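Local coordinates for protein necrotic enteritis toxin B (Clostridium perfringens, PDB 4I0N) that is a pore-forming toxin of the alpha-hemolysin fold that probably assembles into membrane pores, as do other members of the leukocidin family, at residues K68-S73 / G77-P82; I170-T175 / Y179-Y184; E83-N88 / P152-I157; S103-T108 / I147-P152; S183-A186 / N190-F193. All blocks are in the same frame, centred on the assembly; numbering follows the deposited sequence.

Interaction 1 (K68-S73 / G77-P82); sequences KQIFGS and GKMKWP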
# COMPACT_ATOMS: atom_id res chain seq x y z
N LYS A 68 -7.55 9.83 -10.62
CA LYS A 68 -7.38 9.96 -12.07
C LYS A 68 -8.26 11.09 -12.58
O LYS A 68 -9.42 11.18 -12.20
CB LYS A 68 -7.79 8.68 -12.80
CG LYS A 68 -7.40 8.69 -14.27
CD LYS A 68 -8.36 7.86 -15.13
CE LYS A 68 -9.54 8.66 -15.57
NZ LYS A 68 -10.42 7.88 -16.48
N GLN A 69 -7.70 11.94 -13.44
CA GLN A 69 -8.42 13.13 -13.91
C GLN A 69 -8.08 13.33 -15.36
O GLN A 69 -6.95 13.10 -15.74
CB GLN A 69 -7.97 14.38 -13.13
CG GLN A 69 -8.32 14.34 -11.67
CD GLN A 69 -7.97 15.59 -10.91
OE1 GLN A 69 -7.44 16.55 -11.45
NE2 GLN A 69 -8.28 15.58 -9.62
N ILE A 70 -9.04 13.81 -16.14
CA ILE A 70 -8.80 14.09 -17.55
C ILE A 70 -9.20 15.53 -17.84
O ILE A 70 -10.23 16.00 -17.34
CB ILE A 70 -9.59 13.11 -18.46
CG1 ILE A 70 -8.91 11.73 -18.45
CG2 ILE A 70 -9.77 13.67 -19.90
CD1 ILE A 70 -9.79 10.62 -18.99
N PHE A 71 -8.35 16.23 -18.60
CA PHE A 71 -8.65 17.59 -19.07
C PHE A 71 -8.35 17.63 -20.55
O PHE A 71 -7.65 16.76 -21.09
CB PHE A 71 -7.80 18.64 -18.34
CG PHE A 71 -7.82 18.52 -16.84
CD1 PHE A 71 -8.64 19.32 -16.07
CD2 PHE A 71 -7.00 17.59 -16.20
CE1 PHE A 71 -8.65 19.20 -14.66
CE2 PHE A 71 -7.00 17.47 -14.81
CZ PHE A 71 -7.83 18.27 -14.04
N GLY A 72 -8.89 18.63 -21.24
CA GLY A 72 -8.51 18.78 -22.63
C GLY A 72 -9.51 19.49 -23.50
O GLY A 72 -10.53 20.04 -23.03
N SER A 73 -9.21 19.47 -24.79
CA SER A 73 -9.86 20.29 -25.78
C SER A 73 -9.69 19.57 -27.10
O SER A 73 -9.25 18.40 -27.12
CB SER A 73 -9.15 21.65 -25.84
OG SER A 73 -7.77 21.43 -26.07
N GLY A 77 -4.87 16.98 -24.77
CA GLY A 77 -5.46 16.24 -23.66
C GLY A 77 -4.43 16.00 -22.59
O GLY A 77 -3.25 15.86 -22.88
N LYS A 78 -4.88 15.98 -21.33
CA LYS A 78 -4.03 15.57 -20.22
C LYS A 78 -4.77 14.64 -19.29
O LYS A 78 -5.88 14.95 -18.81
CB LYS A 78 -3.48 16.77 -19.44
CG LYS A 78 -2.59 16.32 -18.25
CD LYS A 78 -1.90 17.48 -17.57
CE LYS A 78 -2.82 18.13 -16.56
NZ LYS A 78 -2.03 19.09 -15.77
N MET A 79 -4.14 13.50 -19.04
CA MET A 79 -4.64 12.53 -18.07
C MET A 79 -3.64 12.41 -16.94
O MET A 79 -2.51 11.96 -17.15
CB MET A 79 -4.83 11.17 -18.76
CG MET A 79 -5.19 10.02 -17.78
SD MET A 79 -5.41 8.50 -18.72
CE MET A 79 -5.14 7.25 -17.48
N LYS A 80 -4.05 12.84 -15.74
CA LYS A 80 -3.25 12.63 -14.55
C LYS A 80 -3.60 11.25 -13.97
O LYS A 80 -4.78 10.94 -13.79
CB LYS A 80 -3.50 13.73 -13.52
CG LYS A 80 -2.58 13.60 -12.30
CD LYS A 80 -2.81 14.68 -11.28
CE LYS A 80 -4.13 14.51 -10.51
NZ LYS A 80 -4.10 13.35 -9.56
N TRP A 81 -2.58 10.46 -13.63
CA TRP A 81 -2.82 9.07 -13.23
C TRP A 81 -1.75 8.65 -12.21
O TRP A 81 -0.68 9.28 -12.16
CB TRP A 81 -2.83 8.16 -14.47
CG TRP A 81 -1.52 8.11 -15.20
CD1 TRP A 81 -1.00 9.05 -16.05
CD2 TRP A 81 -0.55 7.07 -15.11
NE1 TRP A 81 0.24 8.64 -16.51
CE2 TRP A 81 0.55 7.44 -15.93
CE3 TRP A 81 -0.49 5.86 -14.40
CZ2 TRP A 81 1.69 6.64 -16.07
CZ3 TRP A 81 0.63 5.05 -14.54
CH2 TRP A 81 1.71 5.44 -15.39
N PRO A 82 -2.05 7.65 -11.36
CA PRO A 82 -1.10 7.28 -10.31
C PRO A 82 -0.08 6.26 -10.81
O PRO A 82 -0.44 5.14 -11.21
CB PRO A 82 -2.01 6.67 -9.23
CG PRO A 82 -3.11 6.04 -10.00
CD PRO A 82 -3.36 7.01 -11.17
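A beta hairpin joins strand 69-72 to the start of strand 76-92, with Gln69 facing Lys80 and Phe71 facing Lys78 as hydrogen-bonded antiparallel pairs. Four backbone bonds tie the strands. Gln69 N gives to Lys80 O at 3.1 Å, and Lys80 N returns to Gln69 O at 2.9 Å. Phe71 N reaches Lys78 O at 2.8 Å. Lys78 N binds Phe71 O at 2.9 Å, the straightest of the four with an N-H...O angle of 171°. Ile70 and Met79 form the non-hydrogen-bonded pair between them and put their side chains on the other face, where Ile70 CG1 lies 4.1 Å from Met79 CB. The methionine also packs on Phe193 and Phe206. On the face of Gln69 and Phe71, the Gln69 and Lys80 side chains run side by side in the same direction. Both polar ends have partners beyond the hairpin: Gln69 NE2 bonds Asp67, and Lys80 NZ forms salt bridges with Asp67 and Asp247. Lys68 NZ is paired with Asp209. Met79 has its CG anti to the backbone N (chi1 173°) and stays extended, which carries its CE methyl to 4.0 Å from Lys68 CD.

Interaction 2 (I170-T175 / Y179-Y184); sequences IKFVET and YNIDSY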
# COMPACT_ATOMS: atom_id res chain seq x y z
N ILE A 170 4.07 0.22 -4.75
CA ILE A 170 3.21 -0.50 -5.68
C ILE A 170 3.28 0.34 -6.95
O ILE A 170 2.69 1.44 -7.04
CB ILE A 170 1.78 -0.72 -5.13
CG1 ILE A 170 1.81 -1.73 -3.97
CG2 ILE A 170 0.82 -1.20 -6.24
CD1 ILE A 170 2.29 -1.16 -2.65
N LYS A 171 4.04 -0.17 -7.91
CA LYS A 171 4.51 0.65 -9.02
C LYS A 171 3.98 0.10 -10.34
O LYS A 171 3.96 -1.09 -10.57
CB LYS A 171 6.06 0.67 -9.06
CG LYS A 171 6.65 1.59 -10.12
CD LYS A 171 8.20 1.60 -9.98
CE LYS A 171 8.89 2.44 -11.09
NZ LYS A 171 8.58 3.92 -11.01
N PHE A 172 3.60 1.01 -11.22
CA PHE A 172 3.03 0.63 -12.49
C PHE A 172 4.06 -0.13 -13.31
O PHE A 172 5.27 0.23 -13.32
CB PHE A 172 2.59 1.90 -13.23
CG PHE A 172 2.00 1.62 -14.59
CD1 PHE A 172 0.71 1.10 -14.69
CD2 PHE A 172 2.74 1.88 -15.75
CE1 PHE A 172 0.16 0.83 -15.96
CE2 PHE A 172 2.20 1.62 -17.00
CZ PHE A 172 0.90 1.10 -17.11
N VAL A 173 3.61 -1.16 -14.00
CA VAL A 173 4.47 -1.96 -14.86
C VAL A 173 4.18 -1.65 -16.32
O VAL A 173 5.01 -1.07 -17.01
CB VAL A 173 4.29 -3.50 -14.60
CG1 VAL A 173 5.13 -4.30 -15.59
CG2 VAL A 173 4.71 -3.85 -13.15
N GLU A 174 3.00 -2.06 -16.81
CA GLU A 174 2.62 -1.87 -18.22
C GLU A 174 1.13 -2.10 -18.38
O GLU A 174 0.50 -2.80 -17.56
CB GLU A 174 3.38 -2.87 -19.15
CG GLU A 174 3.03 -4.34 -18.88
CD GLU A 174 3.69 -5.33 -19.83
OE1 GLU A 174 4.49 -4.91 -20.70
OE2 GLU A 174 3.41 -6.54 -19.70
N THR A 175 0.54 -1.54 -19.44
CA THR A 175 -0.85 -1.86 -19.75
C THR A 175 -0.93 -3.26 -20.37
O THR A 175 0.09 -3.85 -20.73
CB THR A 175 -1.46 -0.82 -20.69
OG1 THR A 175 -0.84 -0.93 -21.96
CG2 THR A 175 -1.26 0.60 -20.15
N TYR A 179 2.25 -1.24 -23.21
CA TYR A 179 2.84 0.11 -23.15
C TYR A 179 3.27 0.45 -21.74
O TYR A 179 2.58 0.14 -20.78
CB TYR A 179 1.87 1.15 -23.70
CG TYR A 179 1.67 0.98 -25.18
CD1 TYR A 179 2.74 1.10 -26.08
CD2 TYR A 179 0.40 0.68 -25.69
CE1 TYR A 179 2.54 0.91 -27.47
CE2 TYR A 179 0.21 0.49 -27.05
CZ TYR A 179 1.26 0.62 -27.92
OH TYR A 179 1.04 0.42 -29.26
N ASN A 180 4.42 1.08 -21.61
CA ASN A 180 4.90 1.45 -20.28
C ASN A 180 5.39 2.90 -20.31
O ASN A 180 5.34 3.55 -21.35
CB ASN A 180 6.02 0.47 -19.86
CG ASN A 180 7.18 0.43 -20.86
OD1 ASN A 180 7.78 1.46 -21.15
ND2 ASN A 180 7.46 -0.75 -21.42
N ILE A 181 5.86 3.41 -19.18
CA ILE A 181 6.26 4.83 -19.14
C ILE A 181 7.45 5.18 -20.05
O ILE A 181 7.71 6.37 -20.27
CB ILE A 181 6.55 5.33 -17.70
CG1 ILE A 181 7.79 4.64 -17.14
CG2 ILE A 181 5.30 5.13 -16.79
CD1 ILE A 181 8.19 5.10 -15.73
N ASP A 182 8.17 4.17 -20.54
CA ASP A 182 9.26 4.42 -21.49
C ASP A 182 8.90 4.19 -22.95
O ASP A 182 9.76 4.37 -23.82
CB ASP A 182 10.49 3.58 -21.14
CG ASP A 182 11.05 3.91 -19.76
OD1 ASP A 182 11.37 5.10 -19.51
OD2 ASP A 182 11.15 2.99 -18.94
N SER A 183 7.66 3.76 -23.25
CA SER A 183 7.31 3.38 -24.63
C SER A 183 7.45 4.58 -25.56
O SER A 183 7.12 5.71 -25.17
CB SER A 183 5.90 2.79 -24.73
OG SER A 183 5.82 1.56 -24.02
N TYR A 184 7.97 4.36 -26.76
CA TYR A 184 8.20 5.45 -27.69
C TYR A 184 8.16 5.00 -29.13
O TYR A 184 8.89 4.09 -29.54
CB TYR A 184 9.52 6.20 -27.38
CG TYR A 184 9.74 7.36 -28.32
CD1 TYR A 184 9.01 8.54 -28.16
CD2 TYR A 184 10.64 7.27 -29.39
CE1 TYR A 184 9.18 9.62 -29.04
CE2 TYR A 184 10.82 8.33 -30.27
CZ TYR A 184 10.09 9.51 -30.08
OH TYR A 184 10.25 10.57 -30.95
O HOH W 1 5.90 1.52 -16.82
O HOH W 2 6.20 -3.24 -20.84
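Asn180 sets its CB against the backbone of Val173, 3.4 Å from Val173 O. Its CG stands between the backbone N and the carbonyl carbon (chi1 57°), and the amide splits to two partners from there. Asn180 OD1 turns back to its own segment and accepts from Asp182 N at 2.8 Å, in the plane of the amide carbonyl. This is an Asx turn, and it overlaps a type I beta turn from Asn180 to Ser183 in the loop that follows strand 165-172. Asn180 ND2 gives to a water at 2.9 Å, and that water lies doubtfully close to Glu174 OE1. A second water spans the backbones: it donates to Val173 O at 2.7 Å and accepts from Ile181 N at 3.0 Å. Next to Asn180, Tyr179 O takes a direct bond from Thr175 N at 3.0 Å, with an N-H...O angle of 161°. Tyr179 N makes a weak bond to Thr175 OG1. The Phe172 ring brings its edge to the same carbonyl, with Phe172 CE2 4.1 Å from Tyr179 O.

Interaction 3 (E83-N88 / P152-I157); sequences ETYRIN and PDFRTI
Apolar contact across this buried meeting joins Phe154 and Tyr85. One ring atom, Phe154 CE1, does the touching on its side. Phe154 CE1 lies 4.3 Å from Tyr85 CE2, at the edge of the tyrosine ring and near its plane. The Phe154 side chain leaves its strand toward 83-88, and its CG, set beside the backbone N (chi1 -76°), brings CE1 to Glu83 and Tyr85. The backbones stay well apart, with the CA atoms of Tyr85 and Thr156 9.3 Å from each other.

A van der Waals approach adds a polar atom: Glu83 O comes to 3.7 Å from Phe154 CE1. No hydrogen bond crosses between the segments.

Polar bonds run within the segment or outward. Thr84 OG1 gives to Glu83 OE1 at 2.6 Å, from above the carboxylate plane, while Glu83 OE2 forms a salt bridge with Lys171. Tyr85 OH is hydrogen-bonded to Leu215 O. Glu83 and Thr84 both face Phe246, a classic beta bulge where the chain turns a corner.

Strand 165-172 lies between strands 76-92 and 154-162 in the sheet, and its Phe172 meets Phe154 edge to face. Strand 236-255 pairs with the other edge of 76-92, and helix 214-217 packs on Phe154 through Leu215 and Ile216.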
# COMPACT_ATOMS: atom_id res chain seq x y z
N GLU A 83 1.19 6.66 -10.81
CA GLU A 83 2.23 5.78 -11.31
C GLU A 83 2.80 4.92 -10.20
O GLU A 83 3.20 3.78 -10.46
CB GLU A 83 3.31 6.59 -12.05
CG GLU A 83 4.37 5.71 -12.78
CD GLU A 83 5.50 5.25 -11.87
OE1 GLU A 83 5.66 5.82 -10.76
OE2 GLU A 83 6.22 4.30 -12.26
N THR A 84 2.84 5.45 -8.97
CA THR A 84 3.33 4.70 -7.80
C THR A 84 2.50 5.02 -6.56
O THR A 84 2.30 6.20 -6.23
CB THR A 84 4.86 4.96 -7.48
OG1 THR A 84 5.68 4.47 -8.56
CG2 THR A 84 5.28 4.22 -6.18
N TYR A 85 2.04 3.98 -5.87
CA TYR A 85 1.57 4.15 -4.50
C TYR A 85 2.68 3.68 -3.53
O TYR A 85 3.16 2.57 -3.64
CB TYR A 85 0.34 3.30 -4.25
CG TYR A 85 -0.86 3.64 -5.09
CD1 TYR A 85 -1.86 4.50 -4.58
CD2 TYR A 85 -1.06 3.06 -6.34
CE1 TYR A 85 -3.01 4.79 -5.33
CE2 TYR A 85 -2.22 3.35 -7.11
CZ TYR A 85 -3.18 4.22 -6.59
OH TYR A 85 -4.32 4.49 -7.32
N ARG A 86 3.03 4.52 -2.56
CA ARG A 86 4.01 4.17 -1.54
C ARG A 86 3.35 4.09 -0.17
O ARG A 86 2.60 5.01 0.23
CB ARG A 86 5.14 5.18 -1.48
CG ARG A 86 6.20 4.79 -0.41
CD ARG A 86 7.44 5.67 -0.54
NE ARG A 86 8.16 5.36 -1.76
CZ ARG A 86 9.22 6.02 -2.21
NH1 ARG A 86 9.72 7.05 -1.54
NH2 ARG A 86 9.80 5.65 -3.35
N ILE A 87 3.62 3.00 0.53
CA ILE A 87 3.05 2.79 1.87
C ILE A 87 4.23 2.62 2.81
O ILE A 87 5.05 1.73 2.62
CB ILE A 87 2.11 1.55 1.90
CG1 ILE A 87 0.80 1.83 1.13
CG2 ILE A 87 1.76 1.14 3.37
CD1 ILE A 87 0.85 1.50 -0.33
N ASN A 88 4.31 3.47 3.83
CA ASN A 88 5.35 3.33 4.84
C ASN A 88 4.65 3.02 6.16
O ASN A 88 3.64 3.67 6.50
CB ASN A 88 6.15 4.61 5.02
CG ASN A 88 6.85 5.07 3.76
OD1 ASN A 88 7.29 4.28 2.93
ND2 ASN A 88 6.99 6.37 3.62
N PRO A 152 -3.66 -5.25 -10.45
CA PRO A 152 -3.55 -5.41 -11.92
C PRO A 152 -2.71 -4.30 -12.57
O PRO A 152 -2.93 -3.11 -12.28
CB PRO A 152 -5.00 -5.34 -12.41
CG PRO A 152 -5.75 -4.67 -11.27
CD PRO A 152 -5.07 -5.18 -10.02
N ASP A 153 -1.76 -4.71 -13.40
CA ASP A 153 -0.82 -3.83 -14.14
C ASP A 153 0.29 -3.19 -13.31
O ASP A 153 1.07 -2.40 -13.86
CB ASP A 153 -1.56 -2.70 -14.90
CG ASP A 153 -2.50 -3.23 -15.98
OD1 ASP A 153 -2.44 -4.43 -16.35
OD2 ASP A 153 -3.29 -2.42 -16.47
N PHE A 154 0.36 -3.52 -12.01
CA PHE A 154 1.34 -2.98 -11.09
C PHE A 154 2.14 -4.11 -10.47
O PHE A 154 1.77 -5.30 -10.63
CB PHE A 154 0.67 -2.16 -9.96
CG PHE A 154 0.18 -0.80 -10.38
CD1 PHE A 154 0.73 0.35 -9.80
CD2 PHE A 154 -0.89 -0.67 -11.28
CE1 PHE A 154 0.24 1.64 -10.16
CE2 PHE A 154 -1.40 0.59 -11.64
CZ PHE A 154 -0.83 1.76 -11.08
N ARG A 155 3.24 -3.77 -9.79
CA ARG A 155 3.99 -4.73 -8.97
C ARG A 155 4.23 -4.14 -7.59
O ARG A 155 4.18 -2.92 -7.43
CB ARG A 155 5.33 -5.08 -9.62
CG ARG A 155 6.21 -3.88 -9.88
CD ARG A 155 7.67 -4.30 -10.18
NE ARG A 155 7.75 -5.37 -11.17
CZ ARG A 155 8.04 -5.20 -12.46
NH1 ARG A 155 8.30 -3.98 -12.95
NH2 ARG A 155 8.07 -6.26 -13.27
N THR A 156 4.49 -5.01 -6.62
CA THR A 156 4.80 -4.58 -5.26
C THR A 156 6.28 -4.81 -5.01
O THR A 156 6.79 -5.91 -5.25
CB THR A 156 4.01 -5.39 -4.23
OG1 THR A 156 2.62 -5.09 -4.40
CG2 THR A 156 4.46 -5.03 -2.79
N ILE A 157 6.97 -3.77 -4.56
CA ILE A 157 8.40 -3.86 -4.23
C ILE A 157 8.53 -3.49 -2.77
O ILE A 157 8.22 -2.35 -2.39
CB ILE A 157 9.25 -2.89 -5.10
CG1 ILE A 157 9.01 -3.18 -6.60
CG2 ILE A 157 10.74 -2.96 -4.70
CD1 ILE A 157 9.34 -2.02 -7.52

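Interaction 4 (S103-T108 / I147-P152); sequences SIPKNT and ISYEQP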
# COMPACT_ATOMS: atom_id res chain seq x y z
N SER A 103 7.62 -8.63 8.35
CA SER A 103 6.52 -7.94 7.69
C SER A 103 6.26 -8.62 6.35
O SER A 103 7.17 -9.24 5.76
CB SER A 103 6.85 -6.46 7.51
OG SER A 103 7.95 -6.27 6.62
N ILE A 104 5.02 -8.53 5.87
CA ILE A 104 4.63 -9.09 4.58
C ILE A 104 3.81 -8.02 3.83
O ILE A 104 3.15 -7.18 4.46
CB ILE A 104 3.81 -10.41 4.72
CG1 ILE A 104 2.62 -10.22 5.68
CG2 ILE A 104 4.70 -11.60 5.15
CD1 ILE A 104 1.55 -11.30 5.61
N PRO A 105 3.83 -8.04 2.49
CA PRO A 105 4.54 -8.98 1.62
C PRO A 105 6.00 -8.65 1.51
O PRO A 105 6.42 -7.56 1.89
CB PRO A 105 3.84 -8.80 0.26
CG PRO A 105 3.33 -7.38 0.28
CD PRO A 105 3.07 -7.03 1.73
N LYS A 106 6.78 -9.60 1.00
CA LYS A 106 8.23 -9.42 0.96
C LYS A 106 8.76 -9.40 -0.46
O LYS A 106 8.07 -9.80 -1.40
CB LYS A 106 8.95 -10.49 1.80
CG LYS A 106 8.46 -10.58 3.26
CD LYS A 106 9.54 -11.09 4.25
CE LYS A 106 10.51 -9.99 4.69
NZ LYS A 106 9.82 -8.74 5.18
N ASN A 107 10.00 -8.92 -0.59
CA ASN A 107 10.69 -8.87 -1.87
C ASN A 107 9.84 -8.17 -2.94
O ASN A 107 9.27 -7.10 -2.66
CB ASN A 107 11.13 -10.30 -2.26
CG ASN A 107 12.02 -10.92 -1.20
OD1 ASN A 107 11.68 -11.94 -0.59
ND2 ASN A 107 13.17 -10.29 -0.95
N THR A 108 9.77 -8.73 -4.15
CA THR A 108 8.98 -8.14 -5.22
C THR A 108 7.96 -9.14 -5.75
O THR A 108 8.32 -10.30 -6.03
CB THR A 108 9.88 -7.67 -6.36
OG1 THR A 108 10.79 -6.71 -5.83
CG2 THR A 108 9.08 -7.05 -7.52
N ILE A 147 -2.84 -11.49 4.57
CA ILE A 147 -3.10 -10.31 3.74
C ILE A 147 -3.54 -10.72 2.35
O ILE A 147 -3.24 -11.82 1.88
CB ILE A 147 -1.86 -9.38 3.60
CG1 ILE A 147 -0.74 -10.11 2.84
CG2 ILE A 147 -1.42 -8.86 4.98
CD1 ILE A 147 0.30 -9.19 2.23
N SER A 148 -4.26 -9.83 1.69
CA SER A 148 -4.77 -10.08 0.34
C SER A 148 -5.07 -8.76 -0.32
O SER A 148 -5.80 -7.92 0.24
CB SER A 148 -6.07 -10.91 0.41
OG SER A 148 -6.66 -11.01 -0.88
N TYR A 149 -4.51 -8.55 -1.50
CA TYR A 149 -4.94 -7.44 -2.35
C TYR A 149 -4.65 -7.72 -3.81
O TYR A 149 -3.88 -8.61 -4.13
CB TYR A 149 -4.32 -6.10 -1.91
CG TYR A 149 -2.81 -6.00 -2.00
CD1 TYR A 149 -2.17 -5.68 -3.23
CD2 TYR A 149 -2.02 -6.23 -0.88
CE1 TYR A 149 -0.77 -5.53 -3.29
CE2 TYR A 149 -0.61 -6.11 -0.94
CZ TYR A 149 -0.01 -5.78 -2.14
OH TYR A 149 1.37 -5.65 -2.17
N GLU A 150 -5.32 -6.97 -4.68
CA GLU A 150 -5.04 -7.07 -6.10
C GLU A 150 -4.29 -5.83 -6.62
O GLU A 150 -4.45 -4.70 -6.11
CB GLU A 150 -6.33 -7.33 -6.89
CG GLU A 150 -7.26 -6.14 -6.93
CD GLU A 150 -8.48 -6.37 -7.80
OE1 GLU A 150 -8.49 -7.32 -8.63
OE2 GLU A 150 -9.44 -5.58 -7.63
N GLN A 151 -3.44 -6.04 -7.63
CA GLN A 151 -2.65 -4.95 -8.20
C GLN A 151 -2.53 -5.07 -9.73
O GLN A 151 -1.43 -4.99 -10.26
CB GLN A 151 -1.26 -4.89 -7.53
CG GLN A 151 -0.49 -6.23 -7.69
CD GLN A 151 0.93 -6.18 -7.15
OE1 GLN A 151 1.34 -5.19 -6.57
NE2 GLN A 151 1.68 -7.27 -7.33
N PRO A 152 -3.66 -5.25 -10.45
CA PRO A 152 -3.55 -5.41 -11.92
C PRO A 152 -2.71 -4.30 -12.57
O PRO A 152 -2.93 -3.11 -12.28
CB PRO A 152 -5.00 -5.34 -12.41
CG PRO A 152 -5.75 -4.67 -11.27
CD PRO A 152 -5.07 -5.18 -10.02
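The hydroxyl of Thr156 is gripped by both Tyr149 OH and Gln151 OE1, and that same Tyr149 OH touches Pro105 CG across the contact at 3.6 Å. Pro105 meets the edge of the tyrosine ring near its plane, and the two side chains cross at about a right angle. The Thr156 bond gives the buried phenol oxygen a polar partner beside the apolar proline. Phe220 packs on the Tyr149 ring edge to face.

The rest of the contact is apolar. Ile147 CD1 comes to 3.5 Å from Pro105 CD, a tight fit, and to 4.0 Å from Pro105 CG. Its CG1 lies between the backbone N and the carbonyl carbon (chi1 65°), which directs CD1 at the proline. Ile104 slides past Ile147 in the opposite direction, with Ile104 CD1 3.8 Å from Ile147 CG1 and 3.9 Å from Ile147 CG2. The peptide bond between Ile104 and Pro105 is cis, so the chain bends sharply just after strand 99-104. Beyond the bend Lys106 NZ comes back to Ser103 O at 2.8 Å and also bonds Gln158 OE1.

Strand 144-150 is an edge strand of the small sheet with 113-120 and 126-127. Its packing on the end of strand 99-104 is consistent with the folded pre-stem held against the body of a monomeric leukocidin-family toxin.

Interaction 5 (S183-A186 / N190-F193); sequences SYHA and NQLF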
# COMPACT_ATOMS: atom_id res chain seq x y z
N SER A 183 7.66 3.76 -23.25
CA SER A 183 7.31 3.38 -24.63
C SER A 183 7.45 4.58 -25.56
O SER A 183 7.12 5.71 -25.17
CB SER A 183 5.90 2.79 -24.73
OG SER A 183 5.82 1.56 -24.02
N TYR A 184 7.97 4.36 -26.76
CA TYR A 184 8.20 5.45 -27.69
C TYR A 184 8.16 5.00 -29.13
O TYR A 184 8.89 4.09 -29.54
CB TYR A 184 9.52 6.20 -27.38
CG TYR A 184 9.74 7.36 -28.32
CD1 TYR A 184 9.01 8.54 -28.16
CD2 TYR A 184 10.64 7.27 -29.39
CE1 TYR A 184 9.18 9.62 -29.04
CE2 TYR A 184 10.82 8.33 -30.27
CZ TYR A 184 10.09 9.51 -30.08
OH TYR A 184 10.25 10.57 -30.95
N HIS A 185 7.26 5.62 -29.89
CA HIS A 185 7.13 5.42 -31.32
C HIS A 185 7.50 6.75 -31.98
O HIS A 185 7.07 7.82 -31.53
CB HIS A 185 5.67 5.04 -31.64
CG HIS A 185 5.44 4.64 -33.07
ND1 HIS A 185 5.45 5.54 -34.11
CD2 HIS A 185 5.13 3.44 -33.60
CE1 HIS A 185 5.19 4.90 -35.24
NE2 HIS A 185 5.00 3.62 -34.96
N ALA A 186 8.31 6.67 -33.04
CA ALA A 186 8.80 7.88 -33.72
C ALA A 186 7.69 8.86 -34.13
O ALA A 186 7.90 10.07 -34.09
CB ALA A 186 9.65 7.51 -34.94
N ASN A 190 4.58 8.14 -26.97
CA ASN A 190 4.16 7.11 -26.03
C ASN A 190 2.65 6.90 -26.16
O ASN A 190 1.87 7.82 -25.93
CB ASN A 190 4.51 7.51 -24.59
CG ASN A 190 4.34 6.35 -23.62
OD1 ASN A 190 3.56 5.42 -23.89
ND2 ASN A 190 5.10 6.37 -22.53
N GLN A 191 2.25 5.69 -26.53
CA GLN A 191 0.83 5.40 -26.76
C GLN A 191 0.10 4.90 -25.51
O GLN A 191 -1.05 4.46 -25.60
CB GLN A 191 0.71 4.40 -27.92
CG GLN A 191 1.07 5.02 -29.27
CD GLN A 191 1.34 3.99 -30.31
OE1 GLN A 191 0.46 3.64 -31.10
NE2 GLN A 191 2.56 3.46 -30.31
N LEU A 192 0.78 4.95 -24.36
CA LEU A 192 0.28 4.45 -23.06
C LEU A 192 -1.25 4.39 -22.89
O LEU A 192 -1.81 3.30 -22.74
CB LEU A 192 0.92 5.26 -21.93
CG LEU A 192 0.88 4.76 -20.49
CD1 LEU A 192 1.47 3.38 -20.38
CD2 LEU A 192 1.64 5.75 -19.59
N PHE A 193 -1.93 5.54 -22.90
CA PHE A 193 -3.39 5.55 -22.72
C PHE A 193 -4.10 6.22 -23.87
O PHE A 193 -5.18 6.77 -23.71
CB PHE A 193 -3.80 6.23 -21.39
CG PHE A 193 -3.08 5.68 -20.17
CD1 PHE A 193 -3.27 4.37 -19.76
CD2 PHE A 193 -2.26 6.52 -19.41
CE1 PHE A 193 -2.63 3.88 -18.62
CE2 PHE A 193 -1.60 6.04 -18.28
CZ PHE A 193 -1.79 4.71 -17.88
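Asn190 packs on Ser183 and Gln191 on His185 by van der Waals contact. The carbonyl oxygen of Ser183 presses on the root of the asparagine side chain: Ser183 O lies 3.2 Å from both Asn190 CB and Asn190 CG. Ser183 CB in turn sits 3.6 Å from Asn190 OD1. In the second pair Gln191 NE2 comes 3.7 Å from His185 CB, and the imidazole and amide planes are turned 76° to each other.

Polar atoms approach here without bonding across. Asn190 ND2 is 3.4 Å from Ser183 O, but the angle is poor, and its hydrogen bond goes to Asn180 O instead.

Both segments belong to the long loop between strand 165-172 and helix 214-217, which probably forms part of the rim region, as in related leukocidin toxins. Within it Asn190 makes an Asx turn. Its CG is anti to the backbone N (chi1 -169°), and Asn190 OD1 accepts from Leu192 N at 2.9 Å, with an N-H...O angle of 153°.

Other hydrogen bonds reach outward. Two tie the flat groups: Gln191 OE1 is met by Arg197 NE, and His185 ND1 is bonded to Ile187 N. Two more tie the Asn190 backbone, which pairs with Gly261 and bonds the hydroxyl of Tyr250 through Asn190 O.

Along the chain interaction 1 comes first, then interaction 3 with interaction 4 nested inside its loop, then interaction 2, then interaction 5. Interactions 1 and 3 share strand 76-92, with centres about 20 Å apart. Interaction 2 begins on strand 165-172, a neighbour of that strand in the same sheet, its centre about 12 Å from that of interaction 3. Interactions 3 and 4 share Pro152, with centres about 9 Å apart. Interaction 5 starts where interaction 2 ends, sharing Ser183 and Tyr184. Trp81 of interaction 1 packs on Phe172 and Ile181 of interaction 2 and on Leu192 and Phe193 of interaction 5. The contacts thus run from the probable pre-stem to the loop that probably forms part of the rim.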